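PDB 2Z1Q: acyl-CoA dehydrogenase from Thermus thermophilus, which binds FAD and probably catalyses the alpha,beta-dehydrogenation of saturated acyl-CoA thioesters, passing the electrons to an acceptor. Local coordinates for residues Glu34-Arg37 with Thr38-Phe42; Tyr378-Tyr382 with Pro383-Ala387; Glu446-Gln449 with Val450-Lys454. One frame throughout, in Å; residues are numbered along the deposited sequence.

Interaction 1. Residues Glu34-Arg37 with Thr38-Phe42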
ATOM      1  N   GLU B  34      27.185  -3.051 -20.733  1.00 51.37           N
ATOM      2  CA  GLU B  34      27.903  -1.801 -20.929  1.00 52.43           C
ATOM      3  C   GLU B  34      26.988  -0.603 -20.710  1.00 51.72           C
ATOM      4  O   GLU B  34      27.234   0.238 -19.842  1.00 51.69           O
ATOM      5  CB  GLU B  34      28.474  -1.736 -22.349  1.00 54.44           C
ATOM      6  CG  GLU B  34      29.984  -1.671 -22.427  1.00 58.86           C
ATOM      7  CD  GLU B  34      30.559  -0.562 -21.570  1.00 61.24           C
ATOM      8  OE1 GLU B  34      30.585  -0.727 -20.331  1.00 62.98           O
ATOM      9  OE2 GLU B  34      30.982   0.471 -22.135  1.00 62.55           O
ATOM     10  N   ILE B  35      25.931  -0.522 -21.506  1.00 49.72           N
ATOM     11  CA  ILE B  35      25.008   0.589 -21.383  1.00 49.85           C
ATOM     12  C   ILE B  35      24.425   0.661 -19.973  1.00 49.01           C
ATOM     13  O   ILE B  35      24.226   1.749 -19.430  1.00 48.22           O
ATOM     14  CB  ILE B  35      23.884   0.486 -22.424  1.00 50.16           C
ATOM     15  CG1 ILE B  35      24.505   0.389 -23.826  1.00 51.05           C
ATOM     16  CG2 ILE B  35      22.983   1.702 -22.331  1.00 51.22           C
ATOM     17  CD1 ILE B  35      23.523   0.550 -24.974  1.00 52.54           C
ATOM     18  N   ALA B  36      24.174  -0.498 -19.370  1.00 46.68           N
ATOM     19  CA  ALA B  36      23.637  -0.537 -18.018  1.00 45.48           C
ATOM     20  C   ALA B  36      24.578   0.210 -17.080  1.00 44.84           C
ATOM     21  O   ALA B  36      24.142   0.987 -16.229  1.00 44.99           O
ATOM     22  CB  ALA B  36      23.473  -1.977 -17.554  1.00 43.39           C
ATOM     23  N   ARG B  37      25.872  -0.026 -17.244  1.00 43.93           N
ATOM     24  CA  ARG B  37      26.866   0.622 -16.404  1.00 44.16           C
ATOM     25  C   ARG B  37      26.870   2.139 -16.654  1.00 41.82           C
ATOM     26  O   ARG B  37      26.994   2.931 -15.719  1.00 39.86           O
ATOM     27  CB  ARG B  37      28.238   0.012 -16.678  1.00 46.26           C
ATOM     28  CG  ARG B  37      29.275   0.290 -15.615  1.00 51.38           C
ATOM     29  CD  ARG B  37      30.508  -0.596 -15.782  1.00 54.44           C
ATOM     30  NE  ARG B  37      30.201  -2.026 -15.682  1.00 57.04           N
ATOM     31  CZ  ARG B  37      30.072  -2.843 -16.724  1.00 58.48           C
ATOM     32  NH1 ARG B  37      29.792  -4.128 -16.529  1.00 58.74           N
ATOM     33  NH2 ARG B  37      30.222  -2.384 -17.960  1.00 58.00           N
ATOM     34  N   THR B  38      26.713   2.527 -17.917  1.00 39.11           N
ATOM     35  CA  THR B  38      26.678   3.940 -18.304  1.00 39.92           C
ATOM     36  C   THR B  38      25.516   4.623 -17.586  1.00 38.77           C
ATOM     37  O   THR B  38      25.666   5.700 -17.009  1.00 38.75           O
ATOM     38  CB  THR B  38      26.476   4.099 -19.835  1.00 39.63           C
ATOM     39  OG1 THR B  38      27.606   3.554 -20.526  1.00 39.43           O
ATOM     40  CG2 THR B  38      26.322   5.565 -20.208  1.00 39.39           C
ATOM     41  N   THR B  39      24.357   3.980 -17.632  1.00 38.15           N
ATOM     42  CA  THR B  39      23.163   4.500 -16.985  1.00 37.94           C
ATOM     43  C   THR B  39      23.390   4.634 -15.484  1.00 38.56           C
ATOM     44  O   THR B  39      23.078   5.671 -14.893  1.00 38.50           O
ATOM     45  CB  THR B  39      21.953   3.589 -17.270  1.00 37.74           C
ATOM     46  OG1 THR B  39      21.699   3.573 -18.683  1.00 35.75           O
ATOM     47  CG2 THR B  39      20.719   4.083 -16.545  1.00 36.44           C
ATOM     48  N   ARG B  40      23.943   3.597 -14.862  1.00 39.24           N
ATOM     49  CA  ARG B  40      24.215   3.642 -13.431  1.00 40.54           C
ATOM     50  C   ARG B  40      25.122   4.828 -13.091  1.00 41.61           C
ATOM     51  O   ARG B  40      24.946   5.475 -12.051  1.00 41.39           O
ATOM     52  CB  ARG B  40      24.861   2.335 -12.965  1.00 42.64           C
ATOM     53  CG  ARG B  40      23.865   1.236 -12.565  1.00 45.91           C
ATOM     54  CD  ARG B  40      24.564  -0.075 -12.180  1.00 49.15           C
ATOM     55  NE  ARG B  40      24.783  -0.961 -13.327  1.00 53.63           N
ATOM     56  CZ  ARG B  40      25.935  -1.575 -13.596  1.00 56.00           C
ATOM     57  NH1 ARG B  40      26.988  -1.398 -12.804  1.00 57.02           N
ATOM     58  NH2 ARG B  40      26.042  -2.365 -14.659  1.00 58.41           N
ATOM     59  N   THR B  41      26.079   5.117 -13.971  1.00 40.43           N
ATOM     60  CA  THR B  41      27.005   6.221 -13.749  1.00 40.80           C
ATOM     61  C   THR B  41      26.267   7.549 -13.911  1.00 39.08           C
ATOM     62  O   THR B  41      26.405   8.458 -13.092  1.00 39.39           O
ATOM     63  CB  THR B  41      28.183   6.164 -14.742  1.00 40.79           C
ATOM     64  OG1 THR B  41      28.803   4.876 -14.668  1.00 42.22           O
ATOM     65  CG2 THR B  41      29.219   7.231 -14.408  1.00 40.81           C
ATOM     66  N   PHE B  42      25.485   7.642 -14.979  1.00 37.72           N
ATOM     67  CA  PHE B  42      24.688   8.826 -15.275  1.00 37.44           C
ATOM     68  C   PHE B  42      23.791   9.205 -14.099  1.00 37.08           C
ATOM     69  O   PHE B  42      23.633  10.384 -13.783  1.00 36.48           O
ATOM     70  CB  PHE B  42      23.814   8.556 -16.500  1.00 37.24           C
ATOM     71  CG  PHE B  42      22.868   9.677 -16.833  1.00 37.49           C
ATOM     72  CD1 PHE B  42      23.352  10.928 -17.195  1.00 36.17           C
ATOM     73  CD2 PHE B  42      21.488   9.471 -16.805  1.00 36.51           C
ATOM     74  CE1 PHE B  42      22.483  11.958 -17.528  1.00 35.27           C
ATOM     75  CE2 PHE B  42      20.610  10.500 -17.140  1.00 35.32           C
ATOM     76  CZ  PHE B  42      21.113  11.746 -17.503  1.00 34.08           C
TER
HETATM   77  O   HOH W   1      28.593  -4.576 -14.026  1.00 46.30           O
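Thr-38 to Thr-41 send their backbone amides back to the carbonyls of Glu-34 to Arg-37, the regular i to i+4 bonding of an alpha helix that runs on beyond both ends. The straightest of these four bonds joins Thr-39 N to Ile-35 O at 2.9 Å, with an N-H...O angle of 166°. Three threonines then turn their hydroxyls back on the same carbonyls. Thr-41 OG1 gives its hydrogen to Arg-37 O at 2.9 Å; Thr-41 N reaches the same oxygen from the opposite face of the carbonyl plane, and the two donors grip it between them. Ile-35 O is held twice as well: Thr-39 OG1 comes in from 3.2 Å, well above the carbonyl plane. The third of these bonds, from Thr-38 OG1 to Glu-34 O, is weak. In all three threonines OG1 stands beside the backbone N, a position from which the hydroxyl can reach back one turn.

The helix, residues 30-54, falls in the N-terminal alpha-helical domain of the acyl-CoA dehydrogenase fold. Ile-35 and Thr-39 face helix 90-99, where Ile-35 meets Ile-92 and Val-96, while Phe-42 packs on Lys-68 and Ala-69 of helix 62-71.

The two arginines lie on another side. Arg-40, bent at chi3 (-89°), folds its guanidinium back over the preceding turn, one face above Arg-37 CA, with NH2 3.9 Å from Ala-36 CB. The Arg-37 guanidinium stands nearly perpendicular to it, the planes 85° apart, and Glu-34 OE1 meets its edge in plane, forming a salt bridge with Arg-37 NH2 at 2.9 Å. That carboxylate probably offsets some of the repulsion between the arginines, whose closest charged atoms are Arg-37 NE and Arg-40 NH2, 4.3 Å apart. A water accepts from Arg-37 NH1 and, weakly, from Arg-40 NH2.

Interaction 2. Residues Tyr378-Tyr382 with Pro383-Ala387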
ATOM      1  N   TYR B 378       8.640   7.393   7.332  1.00 22.44           N
ATOM      2  CA  TYR B 378       7.578   8.378   7.128  1.00 22.76           C
ATOM      3  C   TYR B 378       8.193   9.779   7.001  1.00 22.92           C
ATOM      4  O   TYR B 378       7.473  10.775   6.858  1.00 22.52           O
ATOM      5  CB  TYR B 378       6.617   8.345   8.329  1.00 22.57           C
ATOM      6  CG  TYR B 378       5.217   8.864   8.040  1.00 25.71           C
ATOM      7  CD1 TYR B 378       4.342   8.149   7.215  1.00 25.97           C
ATOM      8  CD2 TYR B 378       4.765  10.077   8.582  1.00 26.53           C
ATOM      9  CE1 TYR B 378       3.065   8.622   6.932  1.00 25.19           C
ATOM     10  CE2 TYR B 378       3.493  10.554   8.310  1.00 25.65           C
ATOM     11  CZ  TYR B 378       2.647   9.824   7.483  1.00 25.77           C
ATOM     12  OH  TYR B 378       1.388  10.305   7.200  1.00 22.81           O
ATOM     13  N   SER B 379       9.523   9.834   7.050  1.00 22.58           N
ATOM     14  CA  SER B 379      10.264  11.090   6.988  1.00 23.63           C
ATOM     15  C   SER B 379      10.817  11.446   5.612  1.00 24.97           C
ATOM     16  O   SER B 379      11.466  10.623   4.966  1.00 24.37           O
ATOM     17  CB  SER B 379      11.428  11.045   7.980  1.00 23.78           C
ATOM     18  OG  SER B 379      12.299  12.148   7.786  1.00 25.94           O
ATOM     19  N   GLN B 380      10.603  12.688   5.189  1.00 25.20           N
ATOM     20  CA  GLN B 380      11.093  13.115   3.883  1.00 28.00           C
ATOM     21  C   GLN B 380      12.616  13.097   3.797  1.00 28.26           C
ATOM     22  O   GLN B 380      13.164  13.236   2.711  1.00 27.52           O
ATOM     23  CB  GLN B 380      10.591  14.525   3.513  1.00 27.68           C
ATOM     24  CG  GLN B 380       9.079  14.667   3.526  1.00 31.20           C
ATOM     25  CD  GLN B 380       8.570  15.951   2.856  1.00 34.00           C
ATOM     26  OE1 GLN B 380       7.431  16.370   3.090  1.00 33.88           O
ATOM     27  NE2 GLN B 380       9.404  16.567   2.013  1.00 31.35           N
ATOM     28  N   GLU B 381      13.293  12.930   4.932  1.00 28.87           N
ATOM     29  CA  GLU B 381      14.760  12.889   4.938  1.00 31.37           C
ATOM     30  C   GLU B 381      15.301  11.539   4.477  1.00 29.67           C
ATOM     31  O   GLU B 381      16.473  11.413   4.146  1.00 31.50           O
ATOM     32  CB  GLU B 381      15.310  13.182   6.337  1.00 33.55           C
ATOM     33  CG  GLU B 381      15.224  14.632   6.767  1.00 40.59           C
ATOM     34  CD  GLU B 381      15.752  14.847   8.178  1.00 46.95           C
ATOM     35  OE1 GLU B 381      16.862  14.351   8.486  1.00 50.38           O
ATOM     36  OE2 GLU B 381      15.063  15.516   8.979  1.00 49.69           O
ATOM     37  N   TYR B 382      14.453  10.520   4.477  1.00 28.50           N
ATOM     38  CA  TYR B 382      14.874   9.193   4.051  1.00 26.87           C
ATOM     39  C   TYR B 382      14.292   8.884   2.679  1.00 25.90           C
ATOM     40  O   TYR B 382      13.083   9.010   2.468  1.00 28.42           O
ATOM     41  CB  TYR B 382      14.423   8.147   5.071  1.00 28.19           C
ATOM     42  CG  TYR B 382      15.189   8.218   6.368  1.00 28.62           C
ATOM     43  CD1 TYR B 382      16.187   7.287   6.667  1.00 28.84           C
ATOM     44  CD2 TYR B 382      14.935   9.228   7.286  1.00 30.29           C
ATOM     45  CE1 TYR B 382      16.908   7.369   7.861  1.00 31.00           C
ATOM     46  CE2 TYR B 382      15.649   9.321   8.480  1.00 30.99           C
ATOM     47  CZ  TYR B 382      16.629   8.392   8.763  1.00 31.55           C
ATOM     48  OH  TYR B 382      17.293   8.493   9.967  1.00 32.87           O
ATOM     49  N   PRO B 383      15.143   8.467   1.726  1.00 23.66           N
ATOM     50  CA  PRO B 383      14.712   8.146   0.363  1.00 24.00           C
ATOM     51  C   PRO B 383      13.571   7.128   0.261  1.00 23.21           C
ATOM     52  O   PRO B 383      12.796   7.163  -0.694  1.00 25.53           O
ATOM     53  CB  PRO B 383      15.991   7.623  -0.293  1.00 24.61           C
ATOM     54  CG  PRO B 383      17.069   8.294   0.474  1.00 24.89           C
ATOM     55  CD  PRO B 383      16.581   8.209   1.891  1.00 23.58           C
ATOM     56  N   ILE B 384      13.470   6.231   1.238  1.00 21.73           N
ATOM     57  CA  ILE B 384      12.420   5.213   1.204  1.00 21.49           C
ATOM     58  C   ILE B 384      11.040   5.860   1.222  1.00 22.10           C
ATOM     59  O   ILE B 384      10.080   5.308   0.695  1.00 23.21           O
ATOM     60  CB  ILE B 384      12.547   4.190   2.387  1.00 20.94           C
ATOM     61  CG1 ILE B 384      11.636   2.980   2.136  1.00 19.03           C
ATOM     62  CG2 ILE B 384      12.169   4.846   3.730  1.00 20.78           C
ATOM     63  CD1 ILE B 384      11.901   2.255   0.812  1.00 21.31           C
ATOM     64  N   GLU B 385      10.963   7.055   1.801  1.00 23.01           N
ATOM     65  CA  GLU B 385       9.714   7.814   1.890  1.00 22.29           C
ATOM     66  C   GLU B 385       9.280   8.271   0.491  1.00 23.46           C
ATOM     67  O   GLU B 385       8.112   8.108   0.102  1.00 23.15           O
ATOM     68  CB  GLU B 385       9.938   8.992   2.844  1.00 21.32           C
ATOM     69  CG  GLU B 385       8.716   9.779   3.252  1.00 20.93           C
ATOM     70  CD  GLU B 385       8.318  10.793   2.214  1.00 23.90           C
ATOM     71  OE1 GLU B 385       9.207  11.259   1.460  1.00 22.28           O
ATOM     72  OE2 GLU B 385       7.123  11.139   2.157  1.00 24.36           O
ATOM     73  N   ARG B 386      10.224   8.812  -0.278  1.00 23.15           N
ATOM     74  CA  ARG B 386       9.954   9.269  -1.636  1.00 23.50           C
ATOM     75  C   ARG B 386       9.597   8.073  -2.532  1.00 24.13           C
ATOM     76  O   ARG B 386       8.701   8.171  -3.378  1.00 24.82           O
ATOM     77  CB  ARG B 386      11.187   9.965  -2.219  1.00 26.20           C
ATOM     78  CG  ARG B 386      10.925  10.755  -3.508  1.00 30.91           C
ATOM     79  CD  ARG B 386      12.081  10.643  -4.506  1.00 35.85           C
ATOM     80  NE  ARG B 386      13.396  10.607  -3.863  1.00 39.46           N
ATOM     81  CZ  ARG B 386      13.914  11.605  -3.156  1.00 40.63           C
ATOM     82  NH1 ARG B 386      15.119  11.472  -2.607  1.00 41.59           N
ATOM     83  NH2 ARG B 386      13.241  12.732  -2.998  1.00 41.93           N
ATOM     84  N   ALA B 387      10.291   6.949  -2.346  1.00 21.61           N
ATOM     85  CA  ALA B 387      10.041   5.768  -3.172  1.00 21.01           C
ATOM     86  C   ALA B 387       8.628   5.224  -2.955  1.00 19.05           C
ATOM     87  O   ALA B 387       7.996   4.747  -3.895  1.00 21.21           O
ATOM     88  CB  ALA B 387      11.094   4.683  -2.894  1.00 20.55           C
TER
HETATM   89  O   HOH W   2      11.774  11.328   0.674  1.00 33.43           O
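Glu-385 turns its CB and CG against Ser-379 O, the CB only 3.1 Å from that oxygen, while its backbone N donates to Tyr-382 O at 3.0 Å from well above the carbonyl plane. The motif is a type I beta turn, Ser-379 to Tyr-382, just ahead of helix 383-392. Past CB the Glu-385 chain bends at chi2 (-82°) and runs alongside Gln-380, so that OE1 lies 3.6 Å from Gln-380 CA. A water 2.7 Å from Glu-385 OE1 can donate to it and to Gln-380 O, although it has more acceptors around it than protons. The other carboxylate oxygen, OE2, makes a salt bridge with Arg-389 one helical turn on. Cut back to an alanine here, the side chain would probably leave Arg-389 without its charged mate and open a gap beside Gln-380.

Farther out, the ring of Tyr-382 meets that of Tyr-376, and Ile-384 packs on Ala-278 and Val-370 of two long helices of the C-terminal domain. Tyr-378 lies close to the bound FAD, and its hydroxyl is hydrogen-bonded to Arg-389 O of the second subunit. Ser-379 packs on Trp-181 of that subunit and the Gln-380 backbone is hydrogen-bonded to it too, placing the turn at the dimer interface. Ser-379 also makes an ST turn: its OG accepts from Glu-381 N at 3.1 Å, with an N-H...O angle of 160°.

Interaction 3. Residues Glu446-Gln449 with Val450-Lys454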
ATOM      1  N   GLU B 446       7.730 -29.416  -9.078  1.00 56.50           N
ATOM      2  CA  GLU B 446       7.569 -27.971  -9.057  1.00 53.76           C
ATOM      3  C   GLU B 446       7.122 -27.476 -10.422  1.00 50.90           C
ATOM      4  O   GLU B 446       6.160 -26.715 -10.523  1.00 49.37           O
ATOM      5  CB  GLU B 446       8.872 -27.290  -8.643  1.00 54.16           C
ATOM      6  CG  GLU B 446       9.315 -27.645  -7.241  1.00 54.71           C
ATOM      7  CD  GLU B 446      10.456 -26.782  -6.762  1.00 55.99           C
ATOM      8  OE1 GLU B 446      11.438 -26.632  -7.520  1.00 57.13           O
ATOM      9  OE2 GLU B 446      10.373 -26.253  -5.633  1.00 54.97           O
ATOM     10  N   LEU B 447       7.809 -27.921 -11.470  1.00 47.99           N
ATOM     11  CA  LEU B 447       7.448 -27.523 -12.826  1.00 45.91           C
ATOM     12  C   LEU B 447       6.083 -28.072 -13.188  1.00 44.05           C
ATOM     13  O   LEU B 447       5.397 -27.531 -14.054  1.00 44.23           O
ATOM     14  CB  LEU B 447       8.492 -28.006 -13.841  1.00 46.79           C
ATOM     15  CG  LEU B 447       9.790 -27.197 -13.907  1.00 47.80           C
ATOM     16  CD1 LEU B 447      10.624 -27.655 -15.087  1.00 47.95           C
ATOM     17  CD2 LEU B 447       9.463 -25.721 -14.047  1.00 48.61           C
ATOM     18  N   HIS B 448       5.687 -29.150 -12.521  1.00 41.48           N
ATOM     19  CA  HIS B 448       4.388 -29.753 -12.769  1.00 40.01           C
ATOM     20  C   HIS B 448       3.277 -28.855 -12.216  1.00 37.19           C
ATOM     21  O   HIS B 448       2.251 -28.653 -12.857  1.00 36.10           O
ATOM     22  CB  HIS B 448       4.297 -31.130 -12.107  1.00 40.52           C
ATOM     23  CG  HIS B 448       2.958 -31.781 -12.266  1.00 42.56           C
ATOM     24  ND1 HIS B 448       2.327 -32.448 -11.239  1.00 43.78           N
ATOM     25  CD2 HIS B 448       2.127 -31.861 -13.333  1.00 43.13           C
ATOM     26  CE1 HIS B 448       1.163 -32.910 -11.664  1.00 43.98           C
ATOM     27  NE2 HIS B 448       1.018 -32.568 -12.932  1.00 43.22           N
ATOM     28  N   GLN B 449       3.490 -28.330 -11.016  1.00 36.08           N
ATOM     29  CA  GLN B 449       2.508 -27.451 -10.388  1.00 36.73           C
ATOM     30  C   GLN B 449       2.298 -26.237 -11.287  1.00 36.47           C
ATOM     31  O   GLN B 449       1.187 -25.714 -11.409  1.00 35.90           O
ATOM     32  CB  GLN B 449       3.007 -27.037  -9.002  1.00 37.82           C
ATOM     33  CG  GLN B 449       3.427 -28.225  -8.151  1.00 39.19           C
ATOM     34  CD  GLN B 449       4.003 -27.824  -6.815  1.00 41.08           C
ATOM     35  OE1 GLN B 449       4.783 -26.878  -6.724  1.00 42.71           O
ATOM     36  NE2 GLN B 449       3.628 -28.545  -5.766  1.00 41.25           N
ATOM     37  N   VAL B 450       3.373 -25.807 -11.939  1.00 36.38           N
ATOM     38  CA  VAL B 450       3.302 -24.680 -12.855  1.00 36.58           C
ATOM     39  C   VAL B 450       2.382 -25.048 -14.007  1.00 36.77           C
ATOM     40  O   VAL B 450       1.567 -24.239 -14.451  1.00 37.76           O
ATOM     41  CB  VAL B 450       4.706 -24.317 -13.386  1.00 36.03           C
ATOM     42  CG1 VAL B 450       4.600 -23.546 -14.694  1.00 35.97           C
ATOM     43  CG2 VAL B 450       5.433 -23.494 -12.338  1.00 34.06           C
ATOM     44  N   GLN B 451       2.493 -26.279 -14.486  1.00 36.23           N
ATOM     45  CA  GLN B 451       1.640 -26.706 -15.579  1.00 36.56           C
ATOM     46  C   GLN B 451       0.187 -26.755 -15.145  1.00 33.87           C
ATOM     47  O   GLN B 451      -0.701 -26.405 -15.919  1.00 35.35           O
ATOM     48  CB  GLN B 451       2.076 -28.076 -16.103  1.00 38.03           C
ATOM     49  CG  GLN B 451       3.474 -28.068 -16.688  1.00 41.55           C
ATOM     50  CD  GLN B 451       3.642 -27.036 -17.795  1.00 43.54           C
ATOM     51  OE1 GLN B 451       4.441 -26.106 -17.677  1.00 41.18           O
ATOM     52  NE2 GLN B 451       2.887 -27.198 -18.877  1.00 44.55           N
ATOM     53  N   ASN B 452      -0.057 -27.190 -13.912  1.00 32.26           N
ATOM     54  CA  ASN B 452      -1.428 -27.271 -13.409  1.00 32.31           C
ATOM     55  C   ASN B 452      -2.068 -25.876 -13.316  1.00 31.01           C
ATOM     56  O   ASN B 452      -3.256 -25.719 -13.597  1.00 30.96           O
ATOM     57  CB  ASN B 452      -1.464 -27.988 -12.049  1.00 33.95           C
ATOM     58  CG  ASN B 452      -1.358 -29.523 -12.174  1.00 37.49           C
ATOM     59  OD1 ASN B 452      -1.241 -30.229 -11.164  1.00 37.08           O
ATOM     60  ND2 ASN B 452      -1.407 -30.036 -13.406  1.00 35.49           N
ATOM     61  N   LEU B 453      -1.286 -24.867 -12.937  1.00 30.54           N
ATOM     62  CA  LEU B 453      -1.795 -23.498 -12.859  1.00 30.94           C
ATOM     63  C   LEU B 453      -2.326 -23.132 -14.232  1.00 30.77           C
ATOM     64  O   LEU B 453      -3.429 -22.602 -14.349  1.00 32.25           O
ATOM     65  CB  LEU B 453      -0.682 -22.516 -12.453  1.00 30.58           C
ATOM     66  CG  LEU B 453      -0.174 -22.660 -11.017  1.00 30.39           C
ATOM     67  CD1 LEU B 453       0.983 -21.717 -10.758  1.00 30.70           C
ATOM     68  CD2 LEU B 453      -1.318 -22.378 -10.060  1.00 28.75           C
ATOM     69  N   LYS B 454      -1.553 -23.447 -15.271  1.00 31.12           N
ATOM     70  CA  LYS B 454      -1.969 -23.162 -16.644  1.00 31.92           C
ATOM     71  C   LYS B 454      -3.295 -23.850 -16.908  1.00 31.93           C
ATOM     72  O   LYS B 454      -4.196 -23.271 -17.507  1.00 31.93           O
ATOM     73  CB  LYS B 454      -0.937 -23.668 -17.642  1.00 31.69           C
ATOM     74  CG  LYS B 454       0.464 -23.204 -17.334  1.00 34.14           C
ATOM     75  CD  LYS B 454       1.445 -23.710 -18.365  1.00 34.14           C
ATOM     76  CE  LYS B 454       2.847 -23.268 -18.015  1.00 35.12           C
ATOM     77  NZ  LYS B 454       3.815 -23.736 -19.042  1.00 35.05           N
TER
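Asn-452 carries its amide back along the helix to the ring of His-448, one turn earlier. Starting at the backbone end of the side chain, CB lies 3.6 Å from Gln-449 O. With CG beside its own backbone N (chi1 -78°), the chain heads toward the preceding turn, and CG comes to 3.8 Å from His-448 O. At the tip, Asn-452 OD1 stands over one face of the imidazole, 3.6 Å from His-448 CE1. Asn-452 ND2 comes to 3.5 Å from His-448 NE2. Ring and amide planes are 67° apart, so the two groups meet at a steep angle and do not stack flat on one another. The histidine plays its part by setting CG anti to its backbone N (chi1 177°), which swings the ring forward along the helix to meet the asparagine.

Beneath this pair runs ordinary alpha-helical bonding, i to i+4, from Val-450 N through Leu-453 N. Asn-452 N reaches His-448 O at 2.9 Å, tying the backbones of the two residues whose side chains meet. Elsewhere on the helix, Gln-451 lays CG 3.3 Å from Leu-447 O. Gln-451 OE1 accepts from Lys-454 NZ at 2.8 Å, and the same ammonium has a salt bridge to Glu-493 and a hydrogen bond to Trp-14 O, so three oxygens surround a buried charge.

These residues open helix 445-468, in the helical C-terminal part of the chain. On helix 505-528 Leu-453 meets Ala-521, and Gln-449 meets Leu-514 and Leu-518. Val-450 and Gln-451 pack on Glu-493 of helix 476-502, while Glu-446 pairs with Arg-500 of that helix and with Arg-511 of helix 505-528.

Overall arrangement
The three contacts follow one another along the chain and share no helix. Interaction 1 belongs to helix 30-54 of the N-terminal domain, interaction 2 to the turn before helix 383-392 in the C-terminal domain, and interaction 3 to helix 445-468, beyond the unmodelled residues 417-440. Interactions 1 and 2 are the nearest pair, with centres about 25 Å apart and nearest atoms about 14 Å apart; the centre of interaction 3 lies about 38 Å from that of interaction 1 and about 40 Å from that of interaction 2. Interaction 2 alone lies beside FAD and the second subunit. The other two are local contacts within single helices of separate helical regions, away from the flavin.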